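PDB 6M6Q: dicer Related Helicase from Caenorhabditis elegans, which probably couples ATP hydrolysis to RNA binding as a RIG-I-like helicase linked to RNA interference, the present chain being its N-terminal domain. Local coordinates for residues H202-P207 against S211-L216; L270-F275 against E287-G292. All blocks are in the same frame, centred on the assembly; numbering follows the deposited sequence.

Both contacts belong to one helical part of the N-terminal domain, their centres about 10 Å apart. Contact 1 is local: helices 196-204 and 210-221 meet next to the turn joining them, and the interface runs from buried leucines to an exposed lysine, with a threonine hydroxyl and a carbonyl oxygen close together. Contact 2 lies fully in the core, where the 3-10 turn and loop that follow helix 262-271 meet the start of helix 288-295 through aromatic and aliphatic groups. The two contacts also pack on each other, Leu203 CD2 lying 3.4 Å from Gly292 O and Glu212 O 3.5 Å from Phe275 CE1.

Contact 1. Residues H202-P207 against S211-L216; sequences HLKSNP and SETTIL
Leu203 and Leu216 meet through one methyl each, CD1 of Leu203 lying 3.7 Å from CD1 of Leu216, with the two side chains crossing at about a right angle. Nearer the turn between the helices, Thr213 faces the end of helix 196-204 and touches it with both branches. Its hydroxyl oxygen OG1 sits 3.2 Å from Leu203 O and 3.8 Å from Leu203 CB, but the hydrogen bond of that hydroxyl is made with Cys209 O, just ahead of its own helix. With chi1 at -58°, OG1 stands beside the backbone N, and the methyl CG2 is thereby turned to Lys204, 4.0 Å from Lys204 CA. The chain of Lys204 adds its CG beside Thr213 CG2 and then runs extended, carrying its amine away from Thr213. The backbones are close here, Lys204 CA and Thr213 CA being 6.1 Å apart. Leu203 O itself accepts a weak hydrogen bond from Asn206 N, in the turn that follows the helix. Further out, Met200 touches both Thr213 and Leu216, while Phe293 reaches Leu203, and Leu216 is backed by Met268 and Ala271. Two buried leucines meeting beside a threonine and an exposed lysine, close to a short connection, are characteristic of a helical hairpin, here formed by helices 196-204 and 210-221.

Contact 2. Residues L270-F275 against E287-G292; sequences LAIIGF and EEWYYG
Trp289, which Phe275 and Ile272 meet from across the contact, rides on the first turn of helix 288-295, where Gly292 N donates to Glu288 O at 2.8 Å. On the facing segment Phe275 N donates to Ile272 O at 3.2 Å, and this turn brings the two hydrophobic side chains to the same indole. The phenyl group points its edge at one face of the indole in a T-shaped stack: the Phe275 ring and the five-membered ring of Trp289 have centroids 5.3 Å apart and planes at 75°. The leading atom is Phe275 CD2, 3.7 Å from Trp289 CG, while its neighbour CE2 stands above the indole plane but outside the outline of the six-membered ring, 3.9 Å from Trp289 CE3. Ile272 takes the far end of the indole, its CG2 methyl approaching Trp289 CH2 obliquely at 3.4 Å and its CD1 adding a looser touch on CZ3. The indole reaches both partners because CG stands between the backbone N and the carbonyl carbon (chi1 68°). On its opposite face lies CB of Tyr290. Replacing Trp289 with an alanine would probably leave the edge of Phe275 without its aromatic face and open a gap beside the CG2 methyl of Ile272. Around this cluster, Phe293 touches both Ile272 and Phe275, Phe167 backs Ile272, and Thr163 OG1 is hydrogen-bonded to Phe275 O. Such interlocked aromatic and aliphatic side chains form the hydrophobic core of an all-helical bundle, consistent with the CARD-type helical modules of RIG-I-like helicases.

Contact 1. Residues H202-P207 against S211-L216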
loop_
_atom_site.group_PDB
_atom_site.type_symbol
_atom_site.label_atom_id
_atom_site.label_comp_id
_atom_site.label_asym_id
_atom_site.label_seq_id
_atom_site.Cartn_x
_atom_site.Cartn_y
_atom_site.Cartn_z
ATOM N N HIS B 202 -19.275 11.908 13.771
ATOM C CA HIS B 202 -19.191 11.266 15.111
ATOM C C HIS B 202 -18.425 12.166 16.082
ATOM O O HIS B 202 -18.792 12.172 17.282
ATOM C CB HIS B 202 -18.571 9.869 15.029
ATOM C CG HIS B 202 -19.515 8.830 14.521
ATOM N ND1 HIS B 202 -19.260 8.099 13.375
ATOM C CD2 HIS B 202 -20.717 8.408 14.974
ATOM C CE1 HIS B 202 -20.253 7.258 13.161
ATOM N NE2 HIS B 202 -21.150 7.420 14.128
ATOM N N LEU B 203 -17.413 12.895 15.602
ATOM C CA LEU B 203 -16.616 13.813 16.459
ATOM C C LEU B 203 -17.495 15.008 16.844
ATOM O O LEU B 203 -17.345 15.516 17.970
ATOM C CB LEU B 203 -15.341 14.268 15.734
ATOM C CG LEU B 203 -14.216 13.232 15.639
ATOM C CD1 LEU B 203 -13.111 13.743 14.725
ATOM C CD2 LEU B 203 -13.642 12.865 17.018
ATOM N N LYS B 204 -18.396 15.416 15.949
ATOM C CA LYS B 204 -19.347 16.536 16.173
ATOM C C LYS B 204 -20.352 16.146 17.265
ATOM O O LYS B 204 -20.880 17.052 17.903
ATOM C CB LYS B 204 -20.062 16.898 14.872
ATOM C CG LYS B 204 -20.504 18.345 14.766
ATOM C CD LYS B 204 -20.892 18.738 13.367
ATOM C CE LYS B 204 -21.396 20.159 13.281
ATOM N NZ LYS B 204 -21.915 20.461 11.929
ATOM N N SER B 205 -20.579 14.843 17.468
ATOM C CA SER B 205 -21.551 14.273 18.442
ATOM C C SER B 205 -20.840 13.864 19.734
ATOM O O SER B 205 -21.526 13.377 20.642
ATOM C CB SER B 205 -22.284 13.097 17.851
ATOM O OG SER B 205 -22.994 13.474 16.675
ATOM N N ASN B 206 -19.515 14.029 19.797
ATOM C CA ASN B 206 -18.666 13.694 20.980
ATOM C C ASN B 206 -18.594 14.914 21.914
ATOM O O ASN B 206 -18.119 15.982 21.514
ATOM C CB ASN B 206 -17.272 13.232 20.523
ATOM C CG ASN B 206 -16.487 12.470 21.578
ATOM O OD1 ASN B 206 -16.773 12.553 22.768
ATOM N ND2 ASN B 206 -15.480 11.726 21.146
ATOM N N PRO B 207 -19.067 14.812 23.183
ATOM C CA PRO B 207 -18.997 15.934 24.122
ATOM C C PRO B 207 -17.559 16.258 24.569
ATOM O O PRO B 207 -17.312 17.370 25.011
ATOM C CB PRO B 207 -19.829 15.484 25.345
ATOM C CG PRO B 207 -20.533 14.196 24.909
ATOM C CD PRO B 207 -19.705 13.632 23.777
ATOM N N SER B 211 -13.663 21.327 21.159
ATOM C CA SER B 211 -12.570 22.255 20.742
ATOM C C SER B 211 -11.893 21.727 19.475
ATOM O O SER B 211 -11.534 22.543 18.617
ATOM C CB SER B 211 -11.548 22.451 21.852
ATOM O OG SER B 211 -12.181 22.796 23.074
ATOM N N GLU B 212 -11.706 20.402 19.397
ATOM C CA GLU B 212 -10.978 19.700 18.307
ATOM C C GLU B 212 -11.803 19.770 17.018
ATOM O O GLU B 212 -11.215 20.036 15.964
ATOM C CB GLU B 212 -10.688 18.253 18.724
ATOM C CG GLU B 212 -9.559 18.121 19.745
ATOM C CD GLU B 212 -9.927 18.330 21.212
ATOM O OE1 GLU B 212 -11.094 18.126 21.571
ATOM O OE2 GLU B 212 -9.035 18.690 21.987
ATOM N N THR B 213 -13.118 19.588 17.119
ATOM C CA THR B 213 -14.070 19.641 15.976
ATOM C C THR B 213 -14.047 21.054 15.362
ATOM O O THR B 213 -14.069 21.158 14.107
ATOM C CB THR B 213 -15.481 19.209 16.409
ATOM O OG1 THR B 213 -15.417 17.884 16.944
ATOM C CG2 THR B 213 -16.484 19.244 15.273
ATOM N N THR B 214 -13.963 22.099 16.195
ATOM C CA THR B 214 -13.935 23.512 15.749
ATOM C C THR B 214 -12.695 23.735 14.870
ATOM O O THR B 214 -12.849 24.291 13.767
ATOM C CB THR B 214 -14.015 24.469 16.944
ATOM O OG1 THR B 214 -15.294 24.298 17.557
ATOM C CG2 THR B 214 -13.829 25.915 16.553
ATOM N N ILE B 215 -11.531 23.234 15.285
ATOM C CA ILE B 215 -10.262 23.350 14.497
ATOM C C ILE B 215 -10.431 22.555 13.193
ATOM O O ILE B 215 -10.135 23.123 12.134
ATOM C CB ILE B 215 -9.024 22.913 15.323
ATOM C CG1 ILE B 215 -8.669 23.948 16.396
ATOM C CG2 ILE B 215 -7.820 22.629 14.427
ATOM C CD1 ILE B 215 -8.042 23.357 17.653
ATOM N N LEU B 216 -11.002 21.339 13.261
ATOM C CA LEU B 216 -11.177 20.454 12.072
ATOM C C LEU B 216 -12.071 21.140 11.049
ATOM O O LEU B 216 -11.668 21.185 9.892
ATOM C CB LEU B 216 -11.751 19.101 12.488
ATOM C CG LEU B 216 -10.755 18.159 13.159
ATOM C CD1 LEU B 216 -11.436 16.873 13.606
ATOM C CD2 LEU B 216 -9.585 17.858 12.232
#

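Contact 2. Residues L270-F275 against E287-G292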
loop_
_atom_site.group_PDB
_atom_site.type_symbol
_atom_site.label_atom_id
_atom_site.label_comp_id
_atom_site.label_asym_id
_atom_site.label_seq_id
_atom_site.Cartn_x
_atom_site.Cartn_y
_atom_site.Cartn_z
ATOM N N LEU B 270 -4.211 16.236 8.753
ATOM C CA LEU B 270 -3.273 17.383 8.658
ATOM C C LEU B 270 -3.561 18.346 9.804
ATOM O O LEU B 270 -2.620 18.752 10.462
ATOM C CB LEU B 270 -3.434 18.070 7.295
ATOM C CG LEU B 270 -2.375 19.106 6.912
ATOM C CD1 LEU B 270 -1.088 18.436 6.509
ATOM C CD2 LEU B 270 -2.845 19.988 5.770
ATOM N N ALA B 271 -4.833 18.639 10.056
ATOM C CA ALA B 271 -5.301 19.703 10.976
ATOM C C ALA B 271 -5.053 19.303 12.434
ATOM O O ALA B 271 -5.050 20.194 13.264
ATOM C CB ALA B 271 -6.763 19.973 10.736
ATOM N N ILE B 272 -4.883 18.000 12.717
ATOM C CA ILE B 272 -4.761 17.391 14.091
ATOM C C ILE B 272 -3.706 18.134 14.925
ATOM O O ILE B 272 -3.882 18.211 16.143
ATOM C CB ILE B 272 -4.424 15.888 13.968
ATOM C CG1 ILE B 272 -5.682 15.077 13.672
ATOM C CG2 ILE B 272 -3.676 15.364 15.197
ATOM C CD1 ILE B 272 -5.425 13.611 13.436
ATOM N N ILE B 273 -2.642 18.628 14.290
ATOM C CA ILE B 273 -1.468 19.246 14.967
ATOM C C ILE B 273 -1.914 20.515 15.714
ATOM O O ILE B 273 -1.218 20.909 16.657
ATOM C CB ILE B 273 -0.326 19.510 13.955
ATOM C CG1 ILE B 273 1.031 19.617 14.659
ATOM C CG2 ILE B 273 -0.618 20.732 13.089
ATOM C CD1 ILE B 273 1.458 18.339 15.356
ATOM N N GLY B 274 -3.064 21.089 15.356
ATOM C CA GLY B 274 -3.559 22.362 15.926
ATOM C C GLY B 274 -4.239 22.162 17.271
ATOM O O GLY B 274 -4.363 23.161 18.032
ATOM N N PHE B 275 -4.676 20.935 17.560
ATOM C CA PHE B 275 -5.360 20.557 18.828
ATOM C C PHE B 275 -4.493 20.959 20.042
ATOM O O PHE B 275 -3.274 20.769 20.012
ATOM C CB PHE B 275 -5.650 19.054 18.874
ATOM C CG PHE B 275 -6.540 18.499 17.787
ATOM C CD1 PHE B 275 -7.188 19.325 16.869
ATOM C CD2 PHE B 275 -6.718 17.127 17.678
ATOM C CE1 PHE B 275 -7.989 18.783 15.877
ATOM C CE2 PHE B 275 -7.538 16.589 16.701
ATOM C CZ PHE B 275 -8.171 17.414 15.802
ATOM N N GLU B 287 -4.853 12.687 25.583
ATOM C CA GLU B 287 -5.021 11.799 24.400
ATOM C C GLU B 287 -6.515 11.544 24.135
ATOM O O GLU B 287 -6.817 10.617 23.367
ATOM C CB GLU B 287 -4.275 10.482 24.615
ATOM C CG GLU B 287 -2.781 10.645 24.823
ATOM C CD GLU B 287 -2.020 9.345 25.040
ATOM O OE1 GLU B 287 -2.537 8.467 25.768
ATOM O OE2 GLU B 287 -0.901 9.212 24.481
ATOM N N GLU B 288 -7.404 12.394 24.672
ATOM C CA GLU B 288 -8.884 12.308 24.509
ATOM C C GLU B 288 -9.236 12.426 23.028
ATOM O O GLU B 288 -10.188 11.731 22.598
ATOM C CB GLU B 288 -9.580 13.426 25.288
ATOM C CG GLU B 288 -10.880 13.009 25.941
ATOM C CD GLU B 288 -11.287 13.858 27.138
ATOM O OE1 GLU B 288 -11.670 15.038 26.935
ATOM O OE2 GLU B 288 -11.212 13.346 28.272
ATOM N N TRP B 289 -8.505 13.279 22.285
ATOM C CA TRP B 289 -8.735 13.516 20.837
ATOM C C TRP B 289 -8.451 12.235 20.046
ATOM O O TRP B 289 -9.245 11.930 19.115
ATOM C CB TRP B 289 -7.926 14.709 20.317
ATOM C CG TRP B 289 -6.439 14.540 20.284
ATOM C CD1 TRP B 289 -5.547 15.071 21.166
ATOM C CD2 TRP B 289 -5.653 13.938 19.238
ATOM N NE1 TRP B 289 -4.263 14.814 20.763
ATOM C CE2 TRP B 289 -4.298 14.110 19.591
ATOM C CE3 TRP B 289 -5.954 13.262 18.049
ATOM C CZ2 TRP B 289 -3.256 13.617 18.807
ATOM C CZ3 TRP B 289 -4.923 12.780 17.275
ATOM C CH2 TRP B 289 -3.595 12.949 17.655
ATOM N N TYR B 290 -7.389 11.505 20.411
ATOM C CA TYR B 290 -6.951 10.262 19.729
ATOM C C TYR B 290 -7.998 9.168 19.953
ATOM O O TYR B 290 -8.414 8.539 18.970
ATOM C CB TYR B 290 -5.549 9.840 20.183
ATOM C CG TYR B 290 -5.140 8.472 19.694
ATOM C CD1 TYR B 290 -5.149 7.373 20.543
ATOM C CD2 TYR B 290 -4.911 8.244 18.352
ATOM C CE1 TYR B 290 -4.843 6.103 20.086
ATOM C CE2 TYR B 290 -4.600 6.981 17.877
ATOM C CZ TYR B 290 -4.562 5.905 18.748
ATOM O OH TYR B 290 -4.261 4.655 18.288
ATOM N N TYR B 291 -8.431 8.962 21.200
ATOM C CA TYR B 291 -9.442 7.934 21.558
ATOM C C TYR B 291 -10.805 8.374 21.005
ATOM O O TYR B 291 -11.600 7.502 20.656
ATOM C CB TYR B 291 -9.427 7.657 23.071
ATOM C CG TYR B 291 -8.133 7.061 23.569
ATOM C CD1 TYR B 291 -7.587 5.939 22.963
ATOM C CD2 TYR B 291 -7.422 7.634 24.617
ATOM C CE1 TYR B 291 -6.375 5.405 23.377
ATOM C CE2 TYR B 291 -6.206 7.113 25.042
ATOM C CZ TYR B 291 -5.679 5.995 24.416
ATOM O OH TYR B 291 -4.491 5.457 24.826
ATOM N N GLY B 292 -11.032 9.683 20.873
ATOM C CA GLY B 292 -12.230 10.261 20.222
ATOM C C GLY B 292 -12.306 9.907 18.741
ATOM O O GLY B 292 -13.421 9.666 18.243
#